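Phospholethanolamine N-methyltransferase 2 (PDB 4KRI) probably transfers methyl groups from S-adenosylmethionine to phosphomonomethylethanolamine, a late step of phosphocholine synthesis in the parasitic nematode Haemonchus contortus. Local coordinates at residues Phe86-Ala89 with Ala90-Leu94; Ile77-Ser80 with Glu81-Asp84; Glu143-Asp146 with Ser147-His151; Glu41-Gly44 with Ser45-Thr49; Leu127-Asn131 with Gly132-Phe136. All blocks are in the same frame, centred on the assembly; numbering follows the deposited sequence.

Contact 1 (Phe86-Ala89 with Ala90-Leu94); sequences FITA and ALRSL
Arg92 lays its side chain along that of Thr88, one helical turn earlier, and both point the same way. Its CB lies 3.6 Å from Thr88 O, and CG comes to 3.4 Å from that same oxygen. The chain being extended, CD draws off to 4.1 Å from Thr88 O and NE lies 3.7 Å from Thr88 CG2. At the tip, the methyl Thr88 CG2 sits over the centre of one guanidinium face, 3.6 Å from Arg92 CZ. The methyl is there because Thr88 turns OG1 back beside its own backbone N (chi1 -62°), where it hydrogen-bonds Asp84 O.

The backbone underneath is regular alpha helix, with Ala90 N, Leu91 N, Arg92 N and Ser93 N each bonded to the carbonyl four residues back. On another flank Ile87 CG2 meets Leu91 CD1 at 4.0 Å, side by side. Ala90 CB stands 4.2 Å from Phe86 CZ, over one ring face but offset toward the rim. Near the helix end Ser93 OG folds back to donate to Ala90 O at 2.9 Å.

Ala90 and Ser93 press on Leu67 of strand 64-70, Ile87, Ala90 and Leu91 meet Phe136 of strand 132-143, and Thr88, Leu91 and Arg92 reach Leu127 of strand 127-129.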
loop_
_atom_site.group_PDB
_atom_site.type_symbol
_atom_site.label_atom_id
_atom_site.label_comp_id
_atom_site.label_asym_id
_atom_site.label_seq_id
_atom_site.Cartn_x
_atom_site.Cartn_y
_atom_site.Cartn_z
ATOM N N PHE A 86 5.787 -4.161 -25.552
ATOM C CA PHE A 86 6.716 -3.514 -24.632
ATOM C C PHE A 86 7.102 -4.426 -23.480
ATOM O O PHE A 86 8.274 -4.530 -23.141
ATOM C CB PHE A 86 6.147 -2.215 -24.053
ATOM C CG PHE A 86 6.855 -1.770 -22.805
ATOM C CD1 PHE A 86 8.111 -1.186 -22.877
ATOM C CD2 PHE A 86 6.285 -1.966 -21.558
ATOM C CE1 PHE A 86 8.782 -0.792 -21.724
ATOM C CE2 PHE A 86 6.950 -1.578 -20.403
ATOM C CZ PHE A 86 8.199 -0.982 -20.490
ATOM N N ILE A 87 6.118 -5.063 -22.852
ATOM C CA ILE A 87 6.433 -5.910 -21.698
ATOM C C ILE A 87 7.338 -7.047 -22.136
ATOM O O ILE A 87 8.282 -7.412 -21.431
ATOM C CB ILE A 87 5.176 -6.474 -21.037
ATOM C CG1 ILE A 87 4.282 -5.325 -20.576
ATOM C CG2 ILE A 87 5.553 -7.351 -19.851
ATOM C CD1 ILE A 87 2.915 -5.767 -20.076
ATOM N N THR A 88 7.043 -7.593 -23.311
ATOM C CA THR A 88 7.863 -8.640 -23.900
ATOM C C THR A 88 9.294 -8.161 -24.103
ATOM O O THR A 88 10.241 -8.835 -23.698
ATOM C CB THR A 88 7.276 -9.108 -25.238
ATOM O OG1 THR A 88 5.977 -9.662 -25.001
ATOM C CG2 THR A 88 8.163 -10.167 -25.874
ATOM N N ALA A 89 9.452 -6.984 -24.697
ATOM C CA ALA A 89 10.785 -6.466 -25.006
ATOM C C ALA A 89 11.527 -6.125 -23.718
ATOM O O ALA A 89 12.735 -6.322 -23.612
ATOM C CB ALA A 89 10.689 -5.241 -25.911
ATOM N N ALA A 90 10.800 -5.607 -22.735
ATOM C CA ALA A 90 11.412 -5.279 -21.451
ATOM C C ALA A 90 11.949 -6.529 -20.760
ATOM O O ALA A 90 13.080 -6.537 -20.276
ATOM C CB ALA A 90 10.418 -4.546 -20.555
ATOM N N LEU A 91 11.145 -7.589 -20.731
ATOM C CA LEU A 91 11.568 -8.860 -20.147
ATOM C C LEU A 91 12.767 -9.453 -20.876
ATOM O O LEU A 91 13.695 -9.958 -20.239
ATOM C CB LEU A 91 10.408 -9.862 -20.133
ATOM C CG LEU A 91 9.362 -9.590 -19.045
ATOM C CD1 LEU A 91 8.100 -10.414 -19.292
ATOM C CD2 LEU A 91 9.926 -9.915 -17.662
ATOM N N ARG A 92 12.767 -9.395 -22.205
ATOM C CA ARG A 92 13.904 -9.938 -22.941
ATOM C C ARG A 92 15.199 -9.174 -22.652
ATOM O O ARG A 92 16.277 -9.764 -22.616
ATOM C CB ARG A 92 13.620 -9.980 -24.448
ATOM C CG ARG A 92 12.602 -11.044 -24.823
ATOM C CD ARG A 92 12.350 -11.095 -26.329
ATOM N NE ARG A 92 11.281 -12.041 -26.644
ATOM C CZ ARG A 92 10.574 -12.044 -27.774
ATOM N NH1 ARG A 92 10.812 -11.142 -28.721
ATOM N NH2 ARG A 92 9.619 -12.952 -27.951
ATOM N N SER A 93 15.092 -7.868 -22.418
ATOM C CA SER A 93 16.284 -7.040 -22.267
ATOM C C SER A 93 16.948 -7.205 -20.902
ATOM O O SER A 93 18.139 -6.913 -20.747
ATOM C CB SER A 93 15.933 -5.567 -22.458
ATOM O OG SER A 93 15.375 -5.049 -21.258
ATOM N N LEU A 94 16.178 -7.653 -19.913
ATOM C CA LEU A 94 16.672 -7.725 -18.532
ATOM C C LEU A 94 17.257 -9.078 -18.183
ATOM O O LEU A 94 16.768 -10.107 -18.639
ATOM C CB LEU A 94 15.540 -7.426 -17.538
ATOM C CG LEU A 94 15.133 -5.954 -17.448
ATOM C CD1 LEU A 94 13.755 -5.836 -16.802
ATOM C CD2 LEU A 94 16.158 -5.150 -16.652
#

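Contact 2 (Ile77-Ser80 with Glu81-Asp84); sequences INDS and EKLD
Ser80 O takes the N-H of Asp84 at 2.7 Å from Asp84 N, and Asp79 O takes that of Leu83 at 2.9 Å, measured to Leu83 N. These two bonds start the helix. Asp79 is its N-cap: with CG anti to the backbone N (chi1 -175°) the carboxylate turns toward the helix start, and OD1 accepts a weak capping bond from Glu81 N (3.2 Å, 131° at the hydrogen). A negative group here would probably be favoured by the helix dipole.

The other oxygen, Asp79 OD2, lies beside the methylenes of Lys82. That chain is extended and crosses the aspartate at about a right angle, with Lys82 CG 3.3 Å and Lys82 CE 3.4 Å from OD2. The ammonium travels past: Lys82 NZ is 4.0 Å from Asp79 OD2, too far for a salt bridge, and makes its ion pair with Glu75 instead. Asp84 closes the turn, CB standing 3.4 Å from Ser80 O, while its OD1 hydrogen-bonds Tyr121 OH.

This is the first turn of helix 80-93, entered from the loop after strand 64-70. Leu83 packs on Tyr121 and Phe122 of helix 114-124, and Ile77 reaches Leu118 of that helix.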
loop_
_atom_site.group_PDB
_atom_site.type_symbol
_atom_site.label_atom_id
_atom_site.label_comp_id
_atom_site.label_asym_id
_atom_site.label_seq_id
_atom_site.Cartn_x
_atom_site.Cartn_y
_atom_site.Cartn_z
ATOM N N ILE A 77 -0.265 2.468 -23.015
ATOM C CA ILE A 77 -1.270 2.382 -21.953
ATOM C C ILE A 77 -2.700 2.457 -22.498
ATOM O O ILE A 77 -3.662 2.243 -21.763
ATOM C CB ILE A 77 -1.049 3.428 -20.831
ATOM C CG1 ILE A 77 -1.235 4.848 -21.364
ATOM C CG2 ILE A 77 0.338 3.260 -20.204
ATOM C CD1 ILE A 77 -1.235 5.908 -20.275
ATOM N N ASN A 78 -2.836 2.745 -23.789
ATOM C CA ASN A 78 -4.152 2.795 -24.427
ATOM C C ASN A 78 -4.359 1.685 -25.462
ATOM O O ASN A 78 -5.372 1.663 -26.167
ATOM C CB ASN A 78 -4.371 4.163 -25.088
ATOM C CG ASN A 78 -4.297 5.317 -24.096
ATOM O OD1 ASN A 78 -4.870 5.259 -23.004
ATOM N ND2 ASN A 78 -3.584 6.372 -24.474
ATOM N N ASP A 79 -3.398 0.767 -25.551
ATOM C CA ASP A 79 -3.397 -0.261 -26.595
ATOM C C ASP A 79 -2.685 -1.514 -26.085
ATOM O O ASP A 79 -1.461 -1.531 -25.979
ATOM C CB ASP A 79 -2.692 0.277 -27.846
ATOM C CG ASP A 79 -2.758 -0.678 -29.029
ATOM O OD1 ASP A 79 -3.151 -1.853 -28.863
ATOM O OD2 ASP A 79 -2.398 -0.242 -30.144
ATOM N N SER A 80 -3.448 -2.563 -25.793
ATOM C CA SER A 80 -2.884 -3.747 -25.143
ATOM C C SER A 80 -1.881 -4.492 -26.022
ATOM O O SER A 80 -0.920 -5.068 -25.517
ATOM C CB SER A 80 -3.988 -4.694 -24.660
ATOM O OG SER A 80 -4.689 -5.263 -25.750
ATOM N N GLU A 81 -2.097 -4.486 -27.335
ATOM C CA GLU A 81 -1.161 -5.152 -28.238
ATOM C C GLU A 81 0.201 -4.463 -28.218
ATOM O O GLU A 81 1.236 -5.132 -28.183
ATOM C CB GLU A 81 -1.725 -5.240 -29.662
ATOM C CG GLU A 81 -2.449 -6.554 -29.949
ATOM C CD GLU A 81 -3.402 -6.466 -31.131
ATOM O OE1 GLU A 81 -4.352 -7.280 -31.186
ATOM O OE2 GLU A 81 -3.205 -5.590 -32.003
ATOM N N LYS A 82 0.200 -3.131 -28.231
ATOM C CA LYS A 82 1.442 -2.376 -28.077
ATOM C C LYS A 82 2.048 -2.566 -26.691
ATOM O O LYS A 82 3.268 -2.669 -26.556
ATOM C CB LYS A 82 1.229 -0.886 -28.341
ATOM C CG LYS A 82 0.882 -0.554 -29.788
ATOM C CD LYS A 82 0.911 0.943 -30.019
ATOM C CE LYS A 82 0.403 1.290 -31.412
ATOM N NZ LYS A 82 -0.000 2.724 -31.501
ATOM N N LEU A 83 1.203 -2.598 -25.663
ATOM C CA LEU A 83 1.686 -2.816 -24.299
ATOM C C LEU A 83 2.327 -4.199 -24.184
ATOM O O LEU A 83 3.367 -4.354 -23.549
ATOM C CB LEU A 83 0.554 -2.649 -23.276
ATOM C CG LEU A 83 0.936 -2.749 -21.792
ATOM C CD1 LEU A 83 1.923 -1.669 -21.407
ATOM C CD2 LEU A 83 -0.287 -2.669 -20.905
ATOM N N ASP A 84 1.726 -5.196 -24.825
ATOM C CA ASP A 84 2.284 -6.548 -24.788
ATOM C C ASP A 84 3.664 -6.607 -25.447
ATOM O O ASP A 84 4.562 -7.306 -24.968
ATOM C CB ASP A 84 1.353 -7.541 -25.485
ATOM C CG ASP A 84 0.087 -7.808 -24.704
ATOM O OD1 ASP A 84 0.052 -7.540 -23.484
ATOM O OD2 ASP A 84 -0.875 -8.307 -25.320
#

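Contact 3 (Glu143-Asp146 with Ser147-His151); sequences EVLD and SVYVH
Asp146 and Val150 meet because of how their torsions are set: Asp146 holds CG anti to its backbone N (chi1 -171°), and Val150 has CG1 anti to its own (chi1 176°), which leaves CG2 beside the N. The methyl Val150 CG2 therefore comes to 4.0 Å from Asp146 OD1, the two side chains running obliquely past each other. Tyr149 likewise keeps CG beside its backbone N, which sends the ring back over the preceding turn. Its CD2 comes within 3.1 Å of Leu145 O, approached obliquely, and CE2 packs 3.9 Å from Leu145 CB.

The helix starts after Val144, the N-cap residue. The carbonyl of Val144 accepts weak bonds from both Ser147 N and Val148 N, while its side chain CG1 touches Ser147 OG. Regular bonds follow, Tyr149 N to Leu145 O at 3.0 Å and Val150 N to Asp146 O.

Two waters finish the polar side. Water 1 donates to Asp146 OD2 and to Ser147 OG, 2.8 Å from the latter. Water 2 donates to OD2 of Asp146 at 2.7 Å and forms a weak hydrogen bond with His151 NE2.

Ser147 OG also bonds Asp156 OD2, and His151 NE2 bonds Ala1 O; Glu143 OE1 is held by Tyr275 N. Asp146 OD2 thus collects two water hydrogens, which would help a largely buried carboxylate to stay charged. With water 1 giving it a hydrogen, Ser147 is placed to give its own proton to Asp156, and the bond to the carbonyl of Ala1 is consistent with a proton on His151 NE2.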
loop_
_atom_site.group_PDB
_atom_site.type_symbol
_atom_site.label_atom_id
_atom_site.label_comp_id
_atom_site.label_asym_id
_atom_site.label_seq_id
_atom_site.Cartn_x
_atom_site.Cartn_y
_atom_site.Cartn_z
ATOM N N GLU A 143 4.366 7.536 -6.053
ATOM C CA GLU A 143 4.067 8.774 -6.770
ATOM C C GLU A 143 5.348 9.541 -7.027
ATOM O O GLU A 143 6.243 9.564 -6.172
ATOM C CB GLU A 143 3.145 9.672 -5.940
ATOM C CG GLU A 143 1.787 9.071 -5.627
ATOM C CD GLU A 143 0.968 9.988 -4.733
ATOM O OE1 GLU A 143 1.350 10.139 -3.561
ATOM O OE2 GLU A 143 -0.030 10.595 -5.196
ATOM N N VAL A 144 5.422 10.193 -8.189
ATOM C CA VAL A 144 6.490 11.145 -8.450
ATOM C C VAL A 144 6.250 12.373 -7.576
ATOM O O VAL A 144 5.241 13.065 -7.731
ATOM C CB VAL A 144 6.506 11.592 -9.927
ATOM C CG1 VAL A 144 7.637 12.605 -10.166
ATOM C CG2 VAL A 144 6.680 10.387 -10.817
ATOM N N LEU A 145 7.152 12.635 -6.638
ATOM C CA LEU A 145 6.882 13.657 -5.623
ATOM C C LEU A 145 6.975 15.073 -6.192
ATOM O O LEU A 145 6.246 15.977 -5.761
ATOM C CB LEU A 145 7.798 13.470 -4.401
ATOM C CG LEU A 145 7.488 12.181 -3.637
ATOM C CD1 LEU A 145 8.523 11.929 -2.552
ATOM C CD2 LEU A 145 6.097 12.245 -3.034
ATOM N N ASP A 146 7.849 15.266 -7.173
ATOM C CA ASP A 146 7.955 16.556 -7.827
ATOM C C ASP A 146 6.589 16.943 -8.364
ATOM O O ASP A 146 6.195 18.108 -8.323
ATOM C CB ASP A 146 8.956 16.463 -8.974
ATOM C CG ASP A 146 9.289 17.795 -9.557
ATOM O OD1 ASP A 146 10.121 18.514 -8.952
ATOM O OD2 ASP A 146 8.727 18.126 -10.630
ATOM N N SER A 147 5.861 15.961 -8.869
ATOM C CA SER A 147 4.584 16.265 -9.511
ATOM C C SER A 147 3.533 16.655 -8.479
ATOM O O SER A 147 2.681 17.496 -8.750
ATOM C CB SER A 147 4.118 15.070 -10.346
ATOM O OG SER A 147 5.032 14.860 -11.406
ATOM N N VAL A 148 3.605 16.058 -7.290
ATOM C CA VAL A 148 2.697 16.454 -6.221
ATOM C C VAL A 148 2.957 17.892 -5.795
ATOM O O VAL A 148 2.029 18.713 -5.682
ATOM C CB VAL A 148 2.860 15.537 -4.985
ATOM C CG1 VAL A 148 2.005 16.072 -3.832
ATOM C CG2 VAL A 148 2.450 14.095 -5.326
ATOM N N TYR A 149 4.225 18.213 -5.566
ATOM C CA TYR A 149 4.567 19.481 -4.929
ATOM C C TYR A 149 4.604 20.684 -5.866
ATOM O O TYR A 149 4.439 21.804 -5.408
ATOM C CB TYR A 149 5.901 19.360 -4.185
ATOM C CG TYR A 149 5.848 18.298 -3.107
ATOM C CD1 TYR A 149 4.813 18.266 -2.187
ATOM C CD2 TYR A 149 6.839 17.335 -3.015
ATOM C CE1 TYR A 149 4.768 17.291 -1.199
ATOM C CE2 TYR A 149 6.799 16.359 -2.039
ATOM C CZ TYR A 149 5.768 16.344 -1.128
ATOM O OH TYR A 149 5.735 15.363 -0.142
ATOM N N VAL A 150 4.836 20.441 -7.159
ATOM C CA VAL A 150 4.973 21.524 -8.141
ATOM C C VAL A 150 3.741 21.640 -9.040
ATOM O O VAL A 150 3.367 22.739 -9.482
ATOM C CB VAL A 150 6.244 21.324 -9.004
ATOM C CG1 VAL A 150 6.354 22.401 -10.099
ATOM C CG2 VAL A 150 7.479 21.344 -8.121
ATOM N N HIS A 151 3.107 20.509 -9.311
ATOM C CA HIS A 151 2.008 20.485 -10.281
ATOM C C HIS A 151 0.656 20.023 -9.742
ATOM O O HIS A 151 -0.287 19.827 -10.522
ATOM C CB HIS A 151 2.395 19.608 -11.476
ATOM C CG HIS A 151 3.613 20.083 -12.199
ATOM N ND1 HIS A 151 3.661 21.298 -12.851
ATOM C CD2 HIS A 151 4.823 19.505 -12.386
ATOM C CE1 HIS A 151 4.854 21.454 -13.395
ATOM N NE2 HIS A 151 5.576 20.380 -13.133
HETATM O O HOH W 1 7.024 16.671 -12.227
HETATM O O HOH W 2 8.769 20.302 -12.185
#

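Contact 4 (Glu41-Gly44 with Ser45-Thr49)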
loop_
_atom_site.group_PDB
_atom_site.type_symbol
_atom_site.label_atom_id
_atom_site.label_comp_id
_atom_site.label_asym_id
_atom_site.label_seq_id
_atom_site.Cartn_x
_atom_site.Cartn_y
_atom_site.Cartn_z
ATOM N N GLU A 41 23.573 10.962 -16.022
ATOM C CA GLU A 41 24.569 11.605 -15.162
ATOM C C GLU A 41 24.489 11.121 -13.719
ATOM O O GLU A 41 25.373 11.411 -12.915
ATOM C CB GLU A 41 24.446 13.136 -15.207
ATOM C CG GLU A 41 24.957 13.791 -16.488
ATOM C CD GLU A 41 26.416 13.471 -16.798
ATOM O OE1 GLU A 41 27.309 13.836 -16.003
ATOM O OE2 GLU A 41 26.671 12.856 -17.851
ATOM N N GLN A 42 23.430 10.387 -13.400
ATOM C CA GLN A 42 23.252 9.810 -12.074
ATOM C C GLN A 42 24.194 8.633 -11.845
ATOM O O GLN A 42 24.406 8.213 -10.707
ATOM C CB GLN A 42 21.805 9.350 -11.894
ATOM C CG GLN A 42 20.806 10.479 -11.644
ATOM C CD GLN A 42 20.938 11.057 -10.253
ATOM O OE1 GLN A 42 20.641 10.389 -9.260
ATOM N NE2 GLN A 42 21.405 12.295 -10.170
ATOM N N PHE A 43 24.755 8.096 -12.923
ATOM C CA PHE A 43 25.591 6.903 -12.814
ATOM C C PHE A 43 27.076 7.216 -12.938
ATOM O O PHE A 43 27.462 8.179 -13.609
ATOM C CB PHE A 43 25.162 5.851 -13.847
ATOM C CG PHE A 43 23.753 5.351 -13.647
ATOM C CD1 PHE A 43 23.444 4.558 -12.554
ATOM C CD2 PHE A 43 22.744 5.676 -14.543
ATOM C CE1 PHE A 43 22.149 4.089 -12.357
ATOM C CE2 PHE A 43 21.450 5.216 -14.351
ATOM C CZ PHE A 43 21.155 4.421 -13.257
ATOM N N GLY A 44 27.904 6.401 -12.285
ATOM C CA GLY A 44 29.354 6.556 -12.343
ATOM C C GLY A 44 30.034 5.536 -13.239
ATOM O O GLY A 44 29.378 4.841 -14.012
ATOM N N SER A 45 31.356 5.439 -13.141
ATOM C CA SER A 45 32.131 4.676 -14.113
ATOM C C SER A 45 31.951 3.160 -14.019
ATOM O O SER A 45 32.384 2.438 -14.914
ATOM C CB SER A 45 33.617 5.042 -14.012
ATOM O OG SER A 45 34.095 4.820 -12.692
ATOM N N LYS A 46 31.312 2.677 -12.952
ATOM C CA LYS A 46 31.060 1.243 -12.838
ATOM C C LYS A 46 29.802 0.823 -13.590
ATOM O O LYS A 46 29.460 -0.364 -13.636
ATOM C CB LYS A 46 30.987 0.816 -11.361
ATOM C CG LYS A 46 32.340 0.883 -10.660
ATOM C CD LYS A 46 32.203 0.611 -9.162
ATOM C CE LYS A 46 31.378 1.691 -8.474
ATOM N NZ LYS A 46 31.138 1.389 -7.021
ATOM N N THR A 47 29.132 1.791 -14.210
ATOM C CA THR A 47 27.899 1.514 -14.926
ATOM C C THR A 47 28.059 1.847 -16.398
ATOM O O THR A 47 28.592 2.907 -16.736
ATOM C CB THR A 47 26.752 2.369 -14.371
ATOM O OG1 THR A 47 26.526 2.027 -12.999
ATOM C CG2 THR A 47 25.470 2.148 -15.179
ATOM N N ALA A 48 27.622 0.938 -17.266
ATOM C CA ALA A 48 27.556 1.225 -18.698
ATOM C C ALA A 48 26.110 1.491 -19.028
ATOM O O ALA A 48 25.233 0.744 -18.600
ATOM C CB ALA A 48 28.076 0.050 -19.518
ATOM N N THR A 49 25.844 2.550 -19.789
ATOM C CA THR A 49 24.457 2.916 -20.058
ATOM C C THR A 49 24.142 2.876 -21.546
ATOM O O THR A 49 24.934 3.353 -22.364
ATOM C CB THR A 49 24.129 4.314 -19.475
ATOM O OG1 THR A 49 22.832 4.729 -19.919
ATOM C CG2 THR A 49 25.153 5.332 -19.933
HETATM O O HOH W 3 27.012 3.952 -11.100
HETATM O O HOH W 4 29.777 5.376 -16.827
#
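Gly44 O is gripped twice, by the backbone N-H of Thr47 and by water 4. Thr47 N stands 3.1 Å from Gly44 O, with 156° at the hydrogen, but it comes from above the carbonyl plane, 41° out of it, and not along a lone pair. Water 4 donates to Gly44 O at 2.9 Å and also to Thr47 O at 2.7 Å, so it bridges the two carbonyl oxygens, Gly44 O and Thr47 O, two acceptors 3.4 Å apart, and gives each a hydrogen.

A second water closes the other flank. Water 3 accepts from Gly44 N and donates to Thr47 OG1, 2.7 Å away, and it lies in the plane of the Phe43 ring, at its edge. Thr47 OG1 also hydrogen-bonds Pro23 O. Since that partner is a carbonyl, the hydroxyl gives its proton there and takes one from the water, both of its roles being filled.

Thr47 manages this with OG1 beside its backbone N (chi1 -62°), which leaves CG2 to face Phe43. CB of Phe43 meets Thr47 CB at 3.9 Å, and the methyl Thr47 CG2 lies 3.9 Å from Phe43 CG, set obliquely to the ring. Phe43 goes on to touch Val26 and Ile11, while Thr47 also rests on Val26.

Gly44 to Thr47 form a type I beta turn. It lies between helix 33-40 and strand 48-52, and that strand runs parallel to strand 25-29, so the turn ends a strand-helix-strand passage between parallel strands, consistent with a Rossmann-like arrangement in this part of the chain.

Contact 5 (Leu127-Asn131 with Gly132-Phe136)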
loop_
_atom_site.group_PDB
_atom_site.type_symbol
_atom_site.label_atom_id
_atom_site.label_comp_id
_atom_site.label_asym_id
_atom_site.label_seq_id
_atom_site.Cartn_x
_atom_site.Cartn_y
_atom_site.Cartn_z
ATOM N N LEU A 127 6.078 -14.629 -20.101
ATOM C CA LEU A 127 6.788 -14.839 -21.358
ATOM C C LEU A 127 7.561 -16.145 -21.305
ATOM O O LEU A 127 8.246 -16.427 -20.321
ATOM C CB LEU A 127 7.752 -13.677 -21.628
ATOM C CG LEU A 127 8.637 -13.818 -22.863
ATOM C CD1 LEU A 127 7.782 -13.874 -24.109
ATOM C CD2 LEU A 127 9.654 -12.667 -22.946
ATOM N N GLU A 128 7.453 -16.953 -22.355
ATOM C CA GLU A 128 8.262 -18.164 -22.419
ATOM C C GLU A 128 9.753 -17.840 -22.568
ATOM O O GLU A 128 10.151 -17.085 -23.448
ATOM C CB GLU A 128 7.812 -19.069 -23.566
ATOM C CG GLU A 128 8.745 -20.249 -23.789
ATOM C CD GLU A 128 8.333 -21.119 -24.962
ATOM O OE1 GLU A 128 7.175 -21.591 -24.980
ATOM O OE2 GLU A 128 9.170 -21.330 -25.867
ATOM N N GLU A 129 10.572 -18.409 -21.694
ATOM C CA GLU A 129 12.021 -18.242 -21.786
ATOM C C GLU A 129 12.691 -19.526 -21.317
ATOM O O GLU A 129 12.601 -19.893 -20.147
ATOM C CB GLU A 129 12.489 -17.041 -20.949
ATOM C CG GLU A 129 14.000 -16.842 -20.927
ATOM C CD GLU A 129 14.432 -15.666 -20.055
ATOM O OE1 GLU A 129 15.109 -15.905 -19.030
ATOM O OE2 GLU A 129 14.114 -14.505 -20.400
ATOM N N GLY A 130 13.348 -20.225 -22.234
ATOM C CA GLY A 130 13.907 -21.522 -21.902
ATOM C C GLY A 130 12.798 -22.530 -21.672
ATOM O O GLY A 130 11.821 -22.556 -22.420
ATOM N N ASN A 131 12.936 -23.352 -20.634
ATOM C CA ASN A 131 11.932 -24.374 -20.341
ATOM C C ASN A 131 10.927 -23.973 -19.261
ATOM O O ASN A 131 10.286 -24.828 -18.642
ATOM C CB ASN A 131 12.595 -25.712 -20.002
ATOM C CG ASN A 131 12.581 -26.683 -21.174
ATOM O OD1 ASN A 131 11.990 -27.763 -21.094
ATOM N ND2 ASN A 131 13.217 -26.293 -22.275
ATOM N N GLY A 132 10.789 -22.669 -19.048
ATOM C CA GLY A 132 9.803 -22.139 -18.125
ATOM C C GLY A 132 9.372 -20.753 -18.566
ATOM O O GLY A 132 9.627 -20.352 -19.705
ATOM N N ASN A 133 8.721 -20.020 -17.671
ATOM C CA ASN A 133 8.295 -18.658 -17.973
ATOM C C ASN A 133 9.090 -17.613 -17.197
ATOM O O ASN A 133 9.717 -17.920 -16.183
ATOM C CB ASN A 133 6.805 -18.477 -17.665
ATOM C CG ASN A 133 5.905 -19.159 -18.679
ATOM O OD1 ASN A 133 6.286 -19.355 -19.833
ATOM N ND2 ASN A 133 4.701 -19.514 -18.255
ATOM N N VAL A 134 9.065 -16.380 -17.690
ATOM C CA VAL A 134 9.560 -15.248 -16.921
ATOM C C VAL A 134 8.460 -14.206 -16.854
ATOM O O VAL A 134 7.557 -14.187 -17.696
ATOM C CB VAL A 134 10.827 -14.603 -17.534
ATOM C CG1 VAL A 134 12.006 -15.561 -17.444
ATOM C CG2 VAL A 134 10.582 -14.155 -18.980
ATOM N N GLY A 135 8.538 -13.339 -15.852
ATOM C CA GLY A 135 7.548 -12.294 -15.690
ATOM C C GLY A 135 8.049 -11.305 -14.665
ATOM O O GLY A 135 9.150 -11.460 -14.134
ATOM N N PHE A 136 7.252 -10.283 -14.378
ATOM C CA PHE A 136 7.660 -9.311 -13.374
ATOM C C PHE A 136 7.046 -9.584 -12.015
ATOM O O PHE A 136 5.833 -9.775 -11.899
ATOM C CB PHE A 136 7.295 -7.892 -13.820
ATOM C CG PHE A 136 8.193 -7.350 -14.885
ATOM C CD1 PHE A 136 9.544 -7.126 -14.628
ATOM C CD2 PHE A 136 7.693 -7.050 -16.149
ATOM C CE1 PHE A 136 10.384 -6.626 -15.623
ATOM C CE2 PHE A 136 8.517 -6.551 -17.143
ATOM C CZ PHE A 136 9.874 -6.342 -16.884
#
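Gly132, Val134 and Leu127 are the residues most enclosed in this tight beta hairpin, which strand 127-129 forms with the start of strand 132-143 through a type II' turn from Glu129 to Gly132. Gly130, with its positive phi (69°), takes the turn position where glycine is favoured. Gly132 has no side chain and pairs by backbone alone: its carbonyl O receives Glu129 N at 2.9 Å, while its N reaches Glu129 O in a weak bond of 3.5 Å.

Leu127 and Val134 form the next hydrogen-bonded antiparallel pair. Leu127 N donates to Val134 O and Val134 N returns the bond to Leu127 O at 2.8 Å. Their side chains share one face with Glu129, and this face of the hairpin turns toward helix 80-93. Val134 turns CG1 anti to its carbonyl carbon (chi1 -67°), which puts CG2 between the backbone N and that carbon, and this second methyl rests 3.9 Å from Leu127 CB. The first, Val134 CG1, lies 3.5 Å from Glu129 OE1, against the carboxylate that Lys163 holds by a salt bridge at OE2.

Between these pairs, Glu128 and Asn133 make the non-hydrogen-bonded step. Asn133 OD1 turns back to stand 3.5 Å from Glu128 CA. Leu127 O, already bonded to Val134 N, also receives a CA-H...O contact from Asn133 CA at 3.2 Å, with 129° at the hydrogen.

Overall arrangement
Read from the N terminus, the contacts come in series, 4, 2, 1, 5 and 3, and none nests in or crosses another. Contact 4 turns the chain from helix 33-40 into strand 48-52. Contact 2 starts helix 80-93 and contact 1 carries it to its end, their centres 14 Å apart. Contact 5 reverses the chain at a hairpin and comes back against contact 1: just past the helix, Leu94 CD1 meets Phe136 CE1 at 3.7 Å. Strand 132-143 then leads on to contact 3, which opens helix 145-151 about 36 Å from contact 5, centre to centre. Contacts 4 and 5 both reach the sheet of the N-terminal part of the protein.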